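Local coordinates for protein epoxyqueuosine reductase (Streptococcus thermophilus, PDB 5D6S) that is a cobalamin-binding iron-sulfur protein of the QueG family, carrying one cobalamin and two iron/sulfur clusters in a single chain, at residues Asn149-Met155 against Gly193-Leu199; Val99-His103 against Ile276-Leu280; Arg253-Thr258 against Ile327-Leu332. One frame throughout, in Å; residues are numbered along the deposited sequence.

Interaction 1: residues Asn149-Met155 against Gly193-Leu199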
loop_
_atom_site.group_PDB
_atom_site.type_symbol
_atom_site.label_atom_id
_atom_site.label_comp_id
_atom_site.label_asym_id
_atom_site.label_seq_id
_atom_site.Cartn_x
_atom_site.Cartn_y
_atom_site.Cartn_z
ATOM N N ASN A 149 13.654 -13.372 32.115
ATOM C CA ASN A 149 14.223 -13.985 30.906
ATOM C C ASN A 149 13.378 -13.775 29.648
ATOM O O ASN A 149 13.456 -14.558 28.699
ATOM C CB ASN A 149 14.462 -15.488 31.108
ATOM C CG ASN A 149 15.710 -15.776 31.902
ATOM O OD1 ASN A 149 16.682 -15.022 31.855
ATOM N ND2 ASN A 149 15.700 -16.884 32.631
ATOM N N PHE A 150 12.579 -12.712 29.635
ATOM C CA PHE A 150 11.727 -12.418 28.493
ATOM C C PHE A 150 12.592 -12.104 27.269
ATOM O O PHE A 150 13.513 -11.279 27.346
ATOM C CB PHE A 150 10.812 -11.238 28.821
ATOM C CG PHE A 150 9.931 -10.816 27.691
ATOM C CD1 PHE A 150 9.367 -11.754 26.826
ATOM C CD2 PHE A 150 9.628 -9.466 27.508
ATOM C CE1 PHE A 150 8.533 -11.348 25.799
ATOM C CE2 PHE A 150 8.788 -9.053 26.481
ATOM C CZ PHE A 150 8.239 -9.996 25.628
ATOM N N GLU A 151 12.302 -12.771 26.153
ATOM C CA GLU A 151 13.018 -12.525 24.900
ATOM C C GLU A 151 12.036 -12.290 23.766
ATOM O O GLU A 151 11.060 -13.026 23.634
ATOM C CB GLU A 151 13.935 -13.692 24.558
ATOM C CG GLU A 151 15.200 -13.751 25.408
ATOM C CD GLU A 151 16.260 -14.693 24.844
ATOM O OE1 GLU A 151 16.017 -15.356 23.793
ATOM O OE2 GLU A 151 17.357 -14.746 25.448
ATOM N N TYR A 152 12.304 -11.272 22.944
ATOM C CA TYR A 152 11.388 -10.914 21.858
ATOM C C TYR A 152 12.049 -10.431 20.579
ATOM O O TYR A 152 13.247 -10.184 20.521
ATOM C CB TYR A 152 10.383 -9.864 22.329
ATOM C CG TYR A 152 10.987 -8.549 22.755
ATOM C CD1 TYR A 152 11.559 -8.406 24.000
ATOM C CD2 TYR A 152 10.939 -7.426 21.925
ATOM C CE1 TYR A 152 12.084 -7.191 24.406
ATOM C CE2 TYR A 152 11.453 -6.207 22.336
ATOM C CZ TYR A 152 12.025 -6.108 23.583
ATOM O OH TYR A 152 12.588 -4.932 23.996
ATOM N N LYS A 153 11.221 -10.296 19.552
ATOM C CA LYS A 153 11.642 -9.890 18.225
ATOM C C LYS A 153 10.409 -9.334 17.514
ATOM O O LYS A 153 9.500 -10.077 17.166
ATOM C CB LYS A 153 12.237 -11.101 17.506
ATOM C CG LYS A 153 12.488 -10.941 16.027
ATOM C CD LYS A 153 13.374 -9.754 15.726
ATOM C CE LYS A 153 13.878 -9.852 14.299
ATOM N NZ LYS A 153 14.250 -8.506 13.804
ATOM N N GLY A 154 10.382 -8.020 17.326
ATOM C CA GLY A 154 9.227 -7.337 16.735
ATOM C C GLY A 154 9.296 -7.220 15.221
ATOM O O GLY A 154 10.350 -6.974 14.662
ATOM N N MET A 155 8.150 -7.359 14.567
ATOM C CA MET A 155 8.043 -7.198 13.119
ATOM C C MET A 155 6.811 -6.378 12.733
ATOM O O MET A 155 5.755 -6.533 13.326
ATOM C CB MET A 155 7.966 -8.568 12.442
ATOM C CG MET A 155 9.251 -9.343 12.537
ATOM S SD MET A 155 9.049 -10.928 11.735
ATOM C CE MET A 155 10.749 -11.502 11.724
ATOM N N GLY A 193 0.933 -6.377 12.929
ATOM C CA GLY A 193 2.264 -6.564 13.486
ATOM C C GLY A 193 2.394 -7.897 14.219
ATOM O O GLY A 193 1.406 -8.595 14.438
ATOM N N GLU A 194 3.620 -8.235 14.598
ATOM C CA GLU A 194 3.927 -9.458 15.346
ATOM C C GLU A 194 5.014 -9.209 16.365
ATOM O O GLU A 194 5.971 -8.489 16.102
ATOM C CB GLU A 194 4.483 -10.561 14.457
ATOM C CG GLU A 194 3.596 -10.975 13.321
ATOM C CD GLU A 194 3.942 -10.263 12.053
ATOM O OE1 GLU A 194 3.050 -9.555 11.544
ATOM O OE2 GLU A 194 5.104 -10.396 11.590
ATOM N N LEU A 195 4.867 -9.848 17.519
ATOM C CA LEU A 195 5.929 -9.928 18.503
ATOM C C LEU A 195 6.237 -11.405 18.711
ATOM O O LEU A 195 5.480 -12.126 19.374
ATOM C CB LEU A 195 5.490 -9.268 19.808
ATOM C CG LEU A 195 6.569 -9.086 20.860
ATOM C CD1 LEU A 195 7.690 -8.192 20.365
ATOM C CD2 LEU A 195 5.944 -8.490 22.113
ATOM N N ILE A 196 7.320 -11.866 18.092
ATOM C CA ILE A 196 7.809 -13.222 18.322
ATOM C C ILE A 196 8.424 -13.234 19.712
ATOM O O ILE A 196 9.089 -12.277 20.107
ATOM C CB ILE A 196 8.877 -13.653 17.307
ATOM C CG1 ILE A 196 8.350 -13.561 15.879
ATOM C CG2 ILE A 196 9.303 -15.093 17.562
ATOM C CD1 ILE A 196 9.438 -13.689 14.828
ATOM N N THR A 197 8.201 -14.318 20.451
ATOM C CA THR A 197 8.557 -14.365 21.869
ATOM C C THR A 197 8.861 -15.784 22.392
ATOM O O THR A 197 8.471 -16.790 21.792
ATOM C CB THR A 197 7.464 -13.663 22.722
ATOM O OG1 THR A 197 7.671 -13.937 24.106
ATOM C CG2 THR A 197 6.094 -14.143 22.364
ATOM N N ASN A 198 9.545 -15.840 23.538
ATOM C CA ASN A 198 9.881 -17.112 24.216
ATOM C C ASN A 198 8.909 -17.516 25.340
ATOM O O ASN A 198 9.229 -18.374 26.157
ATOM C CB ASN A 198 11.295 -17.048 24.786
ATOM C CG ASN A 198 11.403 -16.140 26.000
ATOM O OD1 ASN A 198 10.454 -15.443 26.373
ATOM N ND2 ASN A 198 12.578 -16.119 26.601
ATOM N N LEU A 199 7.724 -16.912 25.364
ATOM C CA LEU A 199 6.698 -17.228 26.355
ATOM C C LEU A 199 5.891 -18.470 25.978
ATOM O O LEU A 199 5.639 -18.731 24.807
ATOM C CB LEU A 199 5.750 -16.040 26.542
ATOM C CG LEU A 199 6.162 -14.912 27.499
ATOM C CD1 LEU A 199 7.662 -14.659 27.496
ATOM C CD2 LEU A 199 5.399 -13.630 27.184
#
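Phe150 turns the edge of its ring to Thr197: CE1 of Phe150 comes within 3.2 Å of Thr197 OG1, which lies in the ring plane, and the two side chains meet at about a right angle. With CG anti to the backbone N (chi1 178°), the ring is carried over to Thr197 and Leu199. Leu199 CD1 comes to it obliquely, 3.4 Å from Phe150 CD1, and Tyr152 CD1 lies over one ring face, displaced toward its rim. The hydroxyl that meets the ring also accepts a bond from Leu199 N, which makes Thr197 the head of an ST turn. Next to it the amide of Asn198 uses both ends: ND2 donates to Asn149 O at 2.8 Å, nearly straight (164°) and in plane with both groups, while OD1 takes a weak bond from Glu151 N. The planes of the Glu151 carboxylate and this amide are nearly parallel, though the side chains cross at about a right angle; Glu151 OE1 is bonded to Ser90. Beyond this clasp the backbones form an antiparallel pair, edge strand 152-155 on inner strand 190-197 of a four-stranded sheet, with Lys153-Ile196 and Met155-Glu194 as hydrogen-bonded pairs. Leu195 CD1 sits 3.7 Å from Tyr152 CD2 on the face covered by helix 128-144. On the face of Lys153 and Ile196, the extended Met155 chain brings CE to 4.0 Å from Ile196 CD1.

Interaction 2: residues Val99-His103 against Ile276-Leu280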
loop_
_atom_site.group_PDB
_atom_site.type_symbol
_atom_site.label_atom_id
_atom_site.label_comp_id
_atom_site.label_asym_id
_atom_site.label_seq_id
_atom_site.Cartn_x
_atom_site.Cartn_y
_atom_site.Cartn_z
ATOM N N VAL A 99 -4.062 -2.887 14.507
ATOM C CA VAL A 99 -4.496 -1.535 14.844
ATOM C C VAL A 99 -5.393 -1.110 13.711
ATOM O O VAL A 99 -4.993 -1.165 12.545
ATOM C CB VAL A 99 -3.322 -0.555 14.984
ATOM C CG1 VAL A 99 -3.821 0.855 15.268
ATOM C CG2 VAL A 99 -2.394 -0.997 16.101
ATOM N N ALA A 100 -6.605 -0.684 14.044
ATOM C CA ALA A 100 -7.553 -0.297 13.018
ATOM C C ALA A 100 -7.287 1.129 12.548
ATOM O O ALA A 100 -6.759 1.939 13.304
ATOM C CB ALA A 100 -8.971 -0.434 13.538
ATOM N N TYR A 101 -7.663 1.421 11.301
ATOM C CA TYR A 101 -7.540 2.776 10.731
ATOM C C TYR A 101 -8.774 3.160 9.912
ATOM O O TYR A 101 -9.428 2.298 9.302
ATOM C CB TYR A 101 -6.273 2.907 9.869
ATOM C CG TYR A 101 -6.214 2.001 8.646
ATOM C CD1 TYR A 101 -5.676 0.739 8.728
ATOM C CD2 TYR A 101 -6.647 2.433 7.409
ATOM C CE1 TYR A 101 -5.575 -0.084 7.610
ATOM C CE2 TYR A 101 -6.565 1.611 6.284
ATOM C CZ TYR A 101 -6.024 0.350 6.384
ATOM O OH TYR A 101 -5.936 -0.501 5.292
ATOM N N PRO A 102 -9.123 4.460 9.930
ATOM C CA PRO A 102 -10.296 4.913 9.197
ATOM C C PRO A 102 -10.097 4.776 7.703
ATOM O O PRO A 102 -9.005 5.026 7.212
ATOM C CB PRO A 102 -10.408 6.386 9.567
ATOM C CG PRO A 102 -9.060 6.785 10.093
ATOM C CD PRO A 102 -8.388 5.553 10.589
ATOM N N HIS A 103 -11.165 4.445 6.994
ATOM C CA HIS A 103 -11.146 4.361 5.546
ATOM C C HIS A 103 -11.979 5.462 4.855
ATOM O O HIS A 103 -11.850 5.685 3.656
ATOM C CB HIS A 103 -11.584 2.969 5.119
ATOM C CG HIS A 103 -13.066 2.785 5.028
ATOM N ND1 HIS A 103 -13.884 2.683 6.136
ATOM C CD2 HIS A 103 -13.874 2.651 3.947
ATOM C CE1 HIS A 103 -15.131 2.502 5.737
ATOM N NE2 HIS A 103 -15.152 2.478 4.415
ATOM N N ILE A 276 -18.370 0.096 8.649
ATOM C CA ILE A 276 -17.478 0.461 9.740
ATOM C C ILE A 276 -17.019 1.897 9.561
ATOM O O ILE A 276 -16.810 2.357 8.446
ATOM C CB ILE A 276 -16.217 -0.435 9.840
ATOM C CG1 ILE A 276 -16.547 -1.906 9.644
ATOM C CG2 ILE A 276 -15.571 -0.289 11.207
ATOM C CD1 ILE A 276 -16.304 -2.342 8.241
ATOM N N ASP A 277 -16.907 2.605 10.674
ATOM C CA ASP A 277 -15.985 3.728 10.780
ATOM C C ASP A 277 -15.034 3.342 11.921
ATOM O O ASP A 277 -15.414 2.579 12.802
ATOM C CB ASP A 277 -16.721 5.088 10.928
ATOM C CG ASP A 277 -16.956 5.520 12.379
ATOM O OD1 ASP A 277 -16.429 4.907 13.338
ATOM O OD2 ASP A 277 -17.681 6.526 12.556
ATOM N N ASN A 278 -13.801 3.821 11.877
ATOM C CA ASN A 278 -12.761 3.345 12.782
ATOM C C ASN A 278 -12.104 4.532 13.517
ATOM O O ASN A 278 -12.402 5.685 13.212
ATOM C CB ASN A 278 -11.755 2.485 11.995
ATOM C CG ASN A 278 -12.229 1.043 11.798
ATOM O OD1 ASN A 278 -13.172 0.592 12.450
ATOM N ND2 ASN A 278 -11.546 0.301 10.929
ATOM N N PRO A 279 -11.235 4.260 14.508
ATOM C CA PRO A 279 -10.887 5.332 15.457
ATOM C C PRO A 279 -9.945 6.468 14.974
ATOM O O PRO A 279 -10.434 7.541 14.620
ATOM C CB PRO A 279 -10.289 4.568 16.663
ATOM C CG PRO A 279 -10.442 3.110 16.367
ATOM C CD PRO A 279 -10.633 2.974 14.892
ATOM N N LEU A 280 -8.630 6.256 14.987
ATOM C CA LEU A 280 -7.694 7.395 14.988
ATOM C C LEU A 280 -7.763 8.246 13.714
ATOM O O LEU A 280 -8.269 9.372 13.738
ATOM C CB LEU A 280 -6.242 6.944 15.288
ATOM C CG LEU A 280 -5.311 6.351 14.211
ATOM C CD1 LEU A 280 -3.844 6.562 14.582
ATOM C CD2 LEU A 280 -5.609 4.876 13.978
#
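Two first torsions set up the contact, one placing Asn278 against Tyr101 and Ala100, the other placing His103 against Ile276. In Asn278, CG stands beside the backbone N and opposite the carbonyl carbon (chi1 -82°), which directs the amide onto the backbone of Tyr101 and the methyl of Ala100. In His103, CG lies between the backbone N and the carbonyl carbon (chi1 85°), and the imidazole swings out beside Ile276.

The amide of Asn278 gives the one hydrogen bond found across the two segments. Its ND2 donates to Tyr101 O at 3.3 Å, a weak bond although fairly straight (161°), and ND2 has a second weak partner in Tyr186 O, so two weak bonds share the nitrogen. Ala100 CB packs against the same group, 3.7 Å from Asn278 ND2, and also touches the next residue, with 4.0 Å to Pro279 CD. The methylene of Asn278 rests close to Pro102 N, where the two backbones come nearest.

At one end of the contact, Leu280 sends CD2 over the backbone of Ala100 and on toward the Pro102 ring, 4.4 Å from Pro102 CD. At the other, His103 meets Ile276 edge-on: the carbonyl oxygen of Ile276 lies in the plane of the imidazole, 3.2 Å from His103 CE1. The His103 ring also stacks on Tyr189.

The CB of Tyr101 points away from the 276-280 segment; its ring stacks on Tyr191, and its side chain is about 4 Å from the bound cobalamin. The touching parts of the two segments run steeply across each other, so that the loop after helix 265-268 crosses the end of strand 93-100, with Tyr101, next after the strand, beside the cobalamin.

Interaction 3: residues Arg253-Thr258 against Ile327-Leu332; sequences RKKIKT and IALANL
Asn331 carries the polar part of the contact, bridging two backbone carbonyls of 253-258 with a single nitrogen. Its ND2 donates to Arg253 O at 2.8 Å (173°) and to Lys257 O, also at 2.8 Å (177°). Both acceptors lie in the amide plane, so the two N-H bonds of one NH2 group are spent in nearly straight directions. The oxygens are met differently: at Lys257 the donor sits in the carbonyl plane on a lone pair, whereas at Arg253 it is tilted out of that plane. With CG anti to the carbonyl carbon and beside its own N (chi1 -74°), the Asn331 side chain reaches out from its helix into the turn. Lys257 is the residue of that turn that departs from helical geometry, with positive phi. The amide therefore links the carbonyls of Arg253 and Lys257 across the turn, bridging it with two side-chain-to-backbone bonds.

Apolar contacts form two groups next to this bridge. Ile327 lays CG2 against the 253-258 segment, 3.7 Å from Ile256 CD1, the two isoleucines crossing at about a right angle; the same methyl rests on Arg253 O and lies 4.0 Å from Arg253 CB. Farther along, Ala328 CB packs 4.0 Å from Thr258 CA. Thr258 CG2 then meets Leu332 CD2 at 3.6 Å, again with the side chains roughly perpendicular.

The contact joins two regions. Helix 250-255 belongs to the iron-sulfur part of the chain, while helix 318-331 packs on helices 293-296 and 351-364. Besides its bond to Met248 O, Arg253 also makes a salt bridge to Glu389 of helix 384-396 and a cation-pi contact with Trp359 of helix 351-364.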
loop_
_atom_site.group_PDB
_atom_site.type_symbol
_atom_site.label_atom_id
_atom_site.label_comp_id
_atom_site.label_asym_id
_atom_site.label_seq_id
_atom_site.Cartn_x
_atom_site.Cartn_y
_atom_site.Cartn_z
ATOM N N ARG A 253 -2.180 3.030 -16.411
ATOM C CA ARG A 253 -2.280 4.474 -16.298
ATOM C C ARG A 253 -3.741 4.910 -16.167
ATOM O O ARG A 253 -4.126 5.586 -15.186
ATOM C CB ARG A 253 -1.645 5.143 -17.505
ATOM C CG ARG A 253 -0.149 4.847 -17.649
ATOM C CD ARG A 253 0.481 5.522 -18.854
ATOM N NE ARG A 253 1.807 5.001 -19.149
ATOM C CZ ARG A 253 2.530 5.352 -20.205
ATOM N NH1 ARG A 253 2.102 6.240 -21.070
ATOM N NH2 ARG A 253 3.703 4.823 -20.390
ATOM N N LYS A 254 -4.550 4.513 -17.143
ATOM C CA LYS A 254 -5.970 4.857 -17.145
ATOM C C LYS A 254 -6.649 4.342 -15.858
ATOM O O LYS A 254 -7.498 5.004 -15.265
ATOM C CB LYS A 254 -6.615 4.259 -18.377
ATOM C CG LYS A 254 -7.885 4.941 -18.810
ATOM C CD LYS A 254 -8.474 4.218 -20.017
ATOM C CE LYS A 254 -9.919 4.629 -20.277
ATOM N NZ LYS A 254 -10.515 3.860 -21.407
ATOM N N LYS A 255 -6.204 3.185 -15.389
ATOM C CA LYS A 255 -6.876 2.504 -14.305
ATOM C C LYS A 255 -6.617 3.006 -12.901
ATOM O O LYS A 255 -7.410 2.714 -12.001
ATOM C CB LYS A 255 -6.564 1.010 -14.363
ATOM C CG LYS A 255 -6.929 0.392 -15.705
ATOM C CD LYS A 255 -6.829 -1.117 -15.667
ATOM C CE LYS A 255 -7.315 -1.718 -16.960
ATOM N NZ LYS A 255 -7.095 -3.189 -16.987
ATOM N N ILE A 256 -5.520 3.709 -12.664
ATOM C CA ILE A 256 -5.299 4.254 -11.315
ATOM C C ILE A 256 -6.201 5.455 -11.110
ATOM O O ILE A 256 -6.282 5.983 -9.989
ATOM C CB ILE A 256 -3.850 4.635 -10.995
ATOM C CG1 ILE A 256 -3.355 5.787 -11.866
ATOM C CG2 ILE A 256 -2.922 3.452 -11.209
ATOM C CD1 ILE A 256 -2.052 6.394 -11.377
ATOM N N LYS A 257 -6.921 5.851 -12.168
ATOM C CA LYS A 257 -7.835 7.003 -12.125
ATOM C C LYS A 257 -7.109 8.152 -11.481
ATOM O O LYS A 257 -6.107 8.607 -12.020
ATOM C CB LYS A 257 -9.133 6.650 -11.405
ATOM C CG LYS A 257 -10.018 5.662 -12.162
ATOM C CD LYS A 257 -11.411 5.621 -11.557
ATOM C CE LYS A 257 -12.472 5.179 -12.563
ATOM N NZ LYS A 257 -12.384 3.729 -12.869
ATOM N N THR A 258 -7.536 8.564 -10.298
ATOM C CA THR A 258 -6.850 9.644 -9.562
ATOM C C THR A 258 -6.193 9.153 -8.283
ATOM O O THR A 258 -5.709 9.929 -7.491
ATOM C CB THR A 258 -7.837 10.781 -9.201
ATOM O OG1 THR A 258 -8.885 10.272 -8.362
ATOM C CG2 THR A 258 -8.445 11.366 -10.467
ATOM N N ILE A 327 -0.139 11.298 -14.145
ATOM C CA ILE A 327 -1.108 10.376 -14.677
ATOM C C ILE A 327 -2.528 10.763 -14.261
ATOM O O ILE A 327 -3.465 10.665 -15.066
ATOM C CB ILE A 327 -0.772 8.948 -14.290
ATOM C CG1 ILE A 327 0.522 8.533 -15.011
ATOM C CG2 ILE A 327 -1.903 8.013 -14.683
ATOM C CD1 ILE A 327 1.193 7.283 -14.462
ATOM N N ALA A 328 -2.697 11.157 -13.009
ATOM C CA ALA A 328 -4.013 11.552 -12.514
ATOM C C ALA A 328 -4.511 12.735 -13.316
ATOM O O ALA A 328 -5.631 12.719 -13.840
ATOM C CB ALA A 328 -3.934 11.927 -11.039
ATOM N N LEU A 329 -3.663 13.758 -13.436
ATOM C CA LEU A 329 -4.007 14.922 -14.253
ATOM C C LEU A 329 -4.413 14.544 -15.685
ATOM O O LEU A 329 -5.335 15.139 -16.242
ATOM C CB LEU A 329 -2.852 15.902 -14.298
ATOM C CG LEU A 329 -2.667 16.600 -12.978
ATOM C CD1 LEU A 329 -1.360 17.384 -13.012
ATOM C CD2 LEU A 329 -3.831 17.516 -12.668
ATOM N N ALA A 330 -3.738 13.560 -16.275
ATOM C CA ALA A 330 -4.137 13.119 -17.588
ATOM C C ALA A 330 -5.515 12.422 -17.545
ATOM O O ALA A 330 -6.361 12.648 -18.393
ATOM C CB ALA A 330 -3.082 12.204 -18.165
ATOM N N ASN A 331 -5.732 11.579 -16.541
ATOM C CA ASN A 331 -7.026 10.926 -16.356
ATOM C C ASN A 331 -8.193 11.879 -16.089
ATOM O O ASN A 331 -9.330 11.577 -16.442
ATOM C CB ASN A 331 -6.939 9.896 -15.230
ATOM C CG ASN A 331 -6.196 8.662 -15.663
ATOM O OD1 ASN A 331 -6.033 8.415 -16.880
ATOM N ND2 ASN A 331 -5.723 7.880 -14.697
ATOM N N LEU A 332 -7.912 13.034 -15.493
ATOM C CA LEU A 332 -8.895 14.097 -15.375
ATOM C C LEU A 332 -9.017 15.017 -16.600
ATOM O O LEU A 332 -9.824 15.949 -16.561
ATOM C CB LEU A 332 -8.580 14.965 -14.161
ATOM C CG LEU A 332 -8.636 14.221 -12.836
ATOM C CD1 LEU A 332 -7.963 15.038 -11.752
ATOM C CD2 LEU A 332 -10.079 13.910 -12.465
#

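In the fold
Read from the N terminus, the chain first lays down 99-103, which waits for 276-280 to close interaction 2 and bring the loop after helix 265-268 to the end of strand 93-100. Inside that long loop, interaction 1 opens at 149-155 and closes at 193-199, nested within interaction 2; it pairs outermost strand 152-155 with 190-197. Segment 253-258 also falls inside the loop, but its partner 327-332 comes after 276-280; interactions 2 and 3 therefore cross, while 1 and 3 follow in series. Interactions 1 and 2 reach the same sheet through neighbouring strands. Interaction 3, across the chain's centre from interaction 1, joins the iron-sulfur region to the C-terminal helices.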